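Local coordinates for protein EccE5 (Mycobacterium xenopi RIVM700367, PDB 7B9F) that is probably a component of the ESX-5 type VII secretion machinery, which exports proteins across the mycobacterial cell envelope, at residues 148-153 with 316-321; 157-162 with 201-206. All blocks are in the same frame, centred on the assembly; numbering follows the deposited sequence.

Contact 1 (148-153 with 316-321); sequences ARLRQF and LRPRHG
L150 and R151 pack against P318 and G321 at the tip of a β-hairpin, a worked example of a connecting loop seated on the end of a sheet without a single backbone bond across the join. The hairpin is formed by strands 310-319 and 322-331. Its two-residue turn, H320-G321, has backbone angles close to those of a type I' turn, both residues lying at positive phi.

Apolar packing centres on L150. It holds CG anti to its own nitrogen (chi1 -174°), which carries the branch point toward the strand, where both methyls make contact. L150 CD2 rests on the proline ring, 3.6 Å from P318 CB, and the two side chains meet nearly at right angles. The other branch, L150 CD1, lies 3.7 Å from L316 O. It approaches L316 CB more loosely, with L150 CD1 4.4 Å from that atom. L150 and L316 are buried, and I160 of strand 159-166 touches both.

The R151 guanidinium makes the remaining contacts, none of them a hydrogen bond across the segments. The R151 chain bends at its third torsion (chi3 -61°), turning the guanidinium toward the hairpin tip. R151 NH1 comes within 3.5 Å of P318 CB, an oblique approach that uses neither the flat face nor the rim of the group. G321 presents its carbonyl over one guanidinium face. Although R151 NH2 and G321 O are 3.1 Å apart, the angle is too poor for a hydrogen bond; NH2 instead makes a weak one to G322 O.

Behind this junction, R149 forms a salt bridge with D233 of helix 219-234, linking the same loop to the helical layer. On the hairpin side, P318 CB touches both L150 CD2 and R151 NH1, which approach it from directions roughly at right angles.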
loop_
_atom_site.group_PDB
_atom_site.type_symbol
_atom_site.label_atom_id
_atom_site.label_comp_id
_atom_site.label_asym_id
_atom_site.label_seq_id
_atom_site.Cartn_x
_atom_site.Cartn_y
_atom_site.Cartn_z
ATOM N N ALA A 148 -27.407 5.031 -24.107
ATOM C CA ALA A 148 -26.630 4.049 -23.364
ATOM C C ALA A 148 -25.159 4.108 -23.736
ATOM O O ALA A 148 -24.297 3.796 -22.909
ATOM C CB ALA A 148 -27.183 2.647 -23.609
ATOM N N ARG A 149 -24.848 4.514 -24.961
ATOM C CA ARG A 149 -23.468 4.617 -25.404
ATOM C C ARG A 149 -22.876 5.985 -25.123
ATOM O O ARG A 149 -21.759 6.266 -25.562
ATOM C CB ARG A 149 -23.356 4.295 -26.895
ATOM C CG ARG A 149 -23.941 2.948 -27.304
ATOM C CD ARG A 149 -23.603 1.827 -26.328
ATOM N NE ARG A 149 -22.177 1.539 -26.261
ATOM C CZ ARG A 149 -21.553 0.696 -27.073
ATOM N NH1 ARG A 149 -22.229 0.066 -28.019
ATOM N NH2 ARG A 149 -20.252 0.487 -26.939
ATOM N N LEU A 150 -23.611 6.847 -24.423
ATOM C CA LEU A 150 -23.033 8.094 -23.944
ATOM C C LEU A 150 -21.949 7.829 -22.911
ATOM O O LEU A 150 -20.883 8.449 -22.948
ATOM C CB LEU A 150 -24.131 8.971 -23.351
ATOM C CG LEU A 150 -23.808 10.392 -22.911
ATOM C CD1 LEU A 150 -24.942 11.309 -23.286
ATOM C CD2 LEU A 150 -23.598 10.432 -21.415
ATOM N N ARG A 151 -22.204 6.919 -21.983
ATOM C CA ARG A 151 -21.227 6.515 -20.979
ATOM C C ARG A 151 -20.656 5.174 -21.406
ATOM O O ARG A 151 -21.230 4.123 -21.114
ATOM C CB ARG A 151 -21.861 6.411 -19.597
ATOM C CG ARG A 151 -21.408 7.464 -18.618
ATOM C CD ARG A 151 -22.131 7.327 -17.295
ATOM N NE ARG A 151 -23.570 7.498 -17.439
ATOM C CZ ARG A 151 -24.211 8.626 -17.164
ATOM N NH1 ARG A 151 -23.537 9.681 -16.731
ATOM N NH2 ARG A 151 -25.525 8.701 -17.321
ATOM N N GLN A 152 -19.524 5.203 -22.094
ATOM C CA GLN A 152 -18.831 3.974 -22.443
ATOM C C GLN A 152 -17.968 3.553 -21.258
ATOM O O GLN A 152 -18.164 4.017 -20.132
ATOM C CB GLN A 152 -18.051 4.163 -23.732
ATOM C CG GLN A 152 -18.919 4.721 -24.827
ATOM C CD GLN A 152 -18.290 4.602 -26.184
ATOM O OE1 GLN A 152 -17.225 4.014 -26.329
ATOM N NE2 GLN A 152 -18.944 5.157 -27.192
ATOM N N PHE A 153 -17.023 2.640 -21.495
ATOM C CA PHE A 153 -16.329 1.982 -20.391
ATOM C C PHE A 153 -15.519 2.964 -19.560
ATOM O O PHE A 153 -15.542 2.909 -18.326
ATOM C CB PHE A 153 -15.428 0.884 -20.935
ATOM C CG PHE A 153 -16.144 -0.104 -21.781
ATOM C CD1 PHE A 153 -17.063 -0.969 -21.226
ATOM C CD2 PHE A 153 -15.915 -0.157 -23.138
ATOM C CE1 PHE A 153 -17.729 -1.876 -22.009
ATOM C CE2 PHE A 153 -16.576 -1.061 -23.925
ATOM C CZ PHE A 153 -17.486 -1.922 -23.360
ATOM N N LEU A 316 -29.016 14.780 -25.868
ATOM C CA LEU A 316 -28.853 13.893 -24.727
ATOM C C LEU A 316 -27.611 14.302 -23.953
ATOM O O LEU A 316 -26.535 14.447 -24.536
ATOM C CB LEU A 316 -28.727 12.444 -25.182
ATOM C CG LEU A 316 -29.816 11.935 -26.116
ATOM C CD1 LEU A 316 -29.371 10.641 -26.746
ATOM C CD2 LEU A 316 -31.098 11.738 -25.356
ATOM N N ARG A 317 -27.757 14.485 -22.649
ATOM C CA ARG A 317 -26.648 14.871 -21.794
ATOM C C ARG A 317 -26.618 13.988 -20.559
ATOM O O ARG A 317 -27.670 13.570 -20.073
ATOM C CB ARG A 317 -26.779 16.333 -21.355
ATOM C CG ARG A 317 -26.560 17.343 -22.450
ATOM C CD ARG A 317 -26.138 18.666 -21.855
ATOM N NE ARG A 317 -24.781 18.604 -21.331
ATOM C CZ ARG A 317 -24.443 18.971 -20.102
ATOM N NH1 ARG A 317 -25.369 19.420 -19.268
ATOM N NH2 ARG A 317 -23.181 18.883 -19.703
ATOM N N PRO A 318 -25.435 13.693 -20.026
ATOM C CA PRO A 318 -25.375 13.056 -18.710
ATOM C C PRO A 318 -25.794 14.041 -17.638
ATOM O O PRO A 318 -25.505 15.235 -17.723
ATOM C CB PRO A 318 -23.907 12.663 -18.565
ATOM C CG PRO A 318 -23.183 13.600 -19.427
ATOM C CD PRO A 318 -24.099 14.021 -20.537
ATOM N N ARG A 319 -26.484 13.535 -16.623
ATOM C CA ARG A 319 -27.043 14.421 -15.611
ATOM C C ARG A 319 -27.253 13.606 -14.345
ATOM O O ARG A 319 -28.102 12.709 -14.329
ATOM C CB ARG A 319 -28.353 15.026 -16.101
ATOM C CG ARG A 319 -28.913 16.140 -15.238
ATOM C CD ARG A 319 -28.055 17.397 -15.305
ATOM N NE ARG A 319 -27.106 17.500 -14.202
ATOM C CZ ARG A 319 -25.967 18.184 -14.262
ATOM N NH1 ARG A 319 -25.638 18.826 -15.375
ATOM N NH2 ARG A 319 -25.160 18.228 -13.210
ATOM N N HIS A 320 -26.474 13.916 -13.304
ATOM C CA HIS A 320 -26.614 13.319 -11.972
ATOM C C HIS A 320 -26.518 11.797 -12.019
ATOM O O HIS A 320 -27.221 11.089 -11.298
ATOM C CB HIS A 320 -27.922 13.756 -11.309
ATOM C CG HIS A 320 -28.160 15.231 -11.359
ATOM N ND1 HIS A 320 -29.317 15.780 -11.865
ATOM C CD2 HIS A 320 -27.387 16.273 -10.971
ATOM C CE1 HIS A 320 -29.249 17.097 -11.784
ATOM N NE2 HIS A 320 -28.089 17.422 -11.246
ATOM N N GLY A 321 -25.649 11.288 -12.888
ATOM C CA GLY A 321 -25.531 9.864 -13.093
ATOM C C GLY A 321 -26.524 9.278 -14.066
ATOM O O GLY A 321 -26.382 8.107 -14.441
#

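Contact 2 (157-162 with 201-206); sequences LDAIDI and VLRMDP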
loop_
_atom_site.group_PDB
_atom_site.type_symbol
_atom_site.label_atom_id
_atom_site.label_comp_id
_atom_site.label_asym_id
_atom_site.label_seq_id
_atom_site.Cartn_x
_atom_site.Cartn_y
_atom_site.Cartn_z
ATOM N N LEU A 157 -18.700 11.097 -22.783
ATOM C CA LEU A 157 -19.069 12.078 -23.794
ATOM C C LEU A 157 -19.923 13.175 -23.176
ATOM O O LEU A 157 -20.745 12.920 -22.294
ATOM C CB LEU A 157 -19.810 11.397 -24.939
ATOM C CG LEU A 157 -18.956 10.879 -26.097
ATOM C CD1 LEU A 157 -17.919 9.866 -25.669
ATOM C CD2 LEU A 157 -19.852 10.258 -27.127
ATOM N N ASP A 158 -19.712 14.412 -23.626
ATOM C CA ASP A 158 -20.451 15.527 -23.044
ATOM C C ASP A 158 -21.890 15.580 -23.525
ATOM O O ASP A 158 -22.787 15.912 -22.746
ATOM C CB ASP A 158 -19.762 16.851 -23.353
ATOM C CG ASP A 158 -18.452 17.002 -22.631
ATOM O OD1 ASP A 158 -18.305 16.429 -21.532
ATOM O OD2 ASP A 158 -17.576 17.715 -23.154
ATOM N N ALA A 159 -22.134 15.296 -24.798
ATOM C CA ALA A 159 -23.483 15.426 -25.320
ATOM C C ALA A 159 -23.646 14.534 -26.534
ATOM O O ALA A 159 -22.690 14.256 -27.259
ATOM C CB ALA A 159 -23.804 16.877 -25.687
ATOM N N ILE A 160 -24.878 14.090 -26.745
ATOM C CA ILE A 160 -25.262 13.353 -27.938
ATOM C C ILE A 160 -26.410 14.128 -28.557
ATOM O O ILE A 160 -27.447 14.313 -27.911
ATOM C CB ILE A 160 -25.717 11.926 -27.612
ATOM C CG1 ILE A 160 -24.622 11.159 -26.890
ATOM C CG2 ILE A 160 -26.080 11.201 -28.891
ATOM C CD1 ILE A 160 -23.408 11.021 -27.654
ATOM N N ASP A 161 -26.246 14.587 -29.785
ATOM C CA ASP A 161 -27.320 15.311 -30.448
ATOM C C ASP A 161 -27.837 14.493 -31.619
ATOM O O ASP A 161 -27.091 14.213 -32.559
ATOM C CB ASP A 161 -26.859 16.685 -30.924
ATOM C CG ASP A 161 -26.531 17.617 -29.781
ATOM O OD1 ASP A 161 -26.987 17.351 -28.655
ATOM O OD2 ASP A 161 -25.822 18.619 -30.010
ATOM N N ILE A 162 -29.107 14.113 -31.557
ATOM C CA ILE A 162 -29.776 13.570 -32.729
ATOM C C ILE A 162 -30.153 14.742 -33.617
ATOM O O ILE A 162 -30.853 15.656 -33.179
ATOM C CB ILE A 162 -31.023 12.764 -32.344
ATOM C CG1 ILE A 162 -30.684 11.510 -31.535
ATOM C CG2 ILE A 162 -31.783 12.369 -33.587
ATOM C CD1 ILE A 162 -30.667 11.708 -30.039
ATOM N N VAL A 201 -24.303 13.470 -33.734
ATOM C CA VAL A 201 -23.059 14.213 -33.578
ATOM C C VAL A 201 -22.580 14.069 -32.142
ATOM O O VAL A 201 -23.385 14.033 -31.206
ATOM C CB VAL A 201 -23.190 15.687 -34.006
ATOM C CG1 VAL A 201 -23.757 15.764 -35.408
ATOM C CG2 VAL A 201 -24.017 16.497 -33.051
ATOM N N LEU A 202 -21.273 13.917 -31.981
ATOM C CA LEU A 202 -20.661 13.503 -30.730
ATOM C C LEU A 202 -19.840 14.659 -30.182
ATOM O O LEU A 202 -19.081 15.279 -30.928
ATOM C CB LEU A 202 -19.751 12.303 -30.976
ATOM C CG LEU A 202 -20.386 10.990 -31.440
ATOM C CD1 LEU A 202 -19.324 9.972 -31.756
ATOM C CD2 LEU A 202 -21.371 10.437 -30.483
ATOM N N ARG A 203 -19.972 14.950 -28.896
ATOM C CA ARG A 203 -19.120 15.944 -28.257
ATOM C C ARG A 203 -18.322 15.333 -27.116
ATOM O O ARG A 203 -18.863 14.584 -26.302
ATOM C CB ARG A 203 -19.934 17.129 -27.747
ATOM C CG ARG A 203 -20.458 18.020 -28.842
ATOM C CD ARG A 203 -21.095 19.283 -28.287
ATOM N NE ARG A 203 -21.505 20.193 -29.350
ATOM C CZ ARG A 203 -22.591 20.048 -30.098
ATOM N NH1 ARG A 203 -23.412 19.025 -29.905
ATOM N NH2 ARG A 203 -22.863 20.937 -31.042
ATOM N N MET A 204 -17.030 15.659 -27.058
ATOM C CA MET A 204 -16.174 15.186 -25.980
ATOM C C MET A 204 -15.191 16.277 -25.587
ATOM O O MET A 204 -14.632 16.955 -26.452
ATOM C CB MET A 204 -15.395 13.929 -26.383
ATOM C CG MET A 204 -14.532 13.368 -25.260
ATOM S SD MET A 204 -13.618 11.882 -25.682
ATOM C CE MET A 204 -12.383 12.566 -26.775
ATOM N N ASP A 205 -14.968 16.430 -24.283
ATOM C CA ASP A 205 -13.927 17.305 -23.765
ATOM C C ASP A 205 -12.821 16.407 -23.238
ATOM O O ASP A 205 -13.090 15.573 -22.363
ATOM C CB ASP A 205 -14.476 18.204 -22.651
ATOM C CG ASP A 205 -13.400 19.038 -21.933
ATOM O OD1 ASP A 205 -12.218 19.079 -22.339
ATOM O OD2 ASP A 205 -13.758 19.669 -20.917
ATOM N N PRO A 206 -11.593 16.516 -23.746
ATOM C CA PRO A 206 -10.503 15.688 -23.213
ATOM C C PRO A 206 -10.211 15.943 -21.753
ATOM O O PRO A 206 -9.753 15.030 -21.057
ATOM C CB PRO A 206 -9.309 16.083 -24.087
ATOM C CG PRO A 206 -9.902 16.551 -25.324
ATOM C CD PRO A 206 -11.150 17.279 -24.917
#
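Antiparallel β-pairing joins strand 159-166 to strand 196-204 in the sheet of the EccE5 domain, and the pairing lies within 157-162 and 201-206; the short strand axes run 5.3 Å apart. It illustrates how one ladder can separate an apolar face from one that also carries a salt bridge.

D161 and V201 form a hydrogen-bonded pair: D161 N gives a nearly straight bond to V201 O (3.2 Å, 176°), and V201 N returns one to D161 O at 3.1 Å. I160 and L202 make the following non-hydrogen-bonded pair. Beyond them, R203 N reaches A159 O, while R203 O accepts from D158 N at 2.8 Å.

On the face bearing I160 and L202, the two side chains lie side by side and point the same way, with I160 CD1 3.5 Å from L202 CD2. The same methyl, L202 CD2, meets L157 CD2 at 3.7 Å, from a chain crossing it at a slant. T227 and L230 of helix 219-234 also touch L202.

A159, D161, V201 and R203 occupy the other face. There V201 CG2 packs on D161 CB, and R203 runs extended from CG to NE, bringing NH1 to D161 OD2 in a salt bridge. The oxygen meets the guanidinium at its edge, near its plane, but the carboxylate plane is turned 54° away, and the modelled separation is too short to be trusted.

D161 OD1 is also salt-bridged, to R315 on strand 310-319. As modelled, the buried carboxylate of D161 faces arginines from both neighbouring strands, although the R203 distance is doubtful; their positive charge would probably favour its ionised form.

Overall arrangement
From the N-terminal side, the chain leaves strand 113-119, passes through loop 148-153 and then enters strand 159-166. Contact 2 closes the shorter loop, bringing 201-206 back alongside 157-162 after an intervening region that is partly unmodelled. The chain then builds helices 219-234 and 246-257 before strand 310-319 returns to close contact 1, so contact 2 is nested inside contact 1. Strand 159-166 lies between 196-204 and 310-319, and the two contacts, centred about 10 Å apart, meet where it adjoins 310-319: L316 N probably hydrogen-bonds I160 O. Together they tie the central strands to the C-terminal hairpin and the loop packed against its tip.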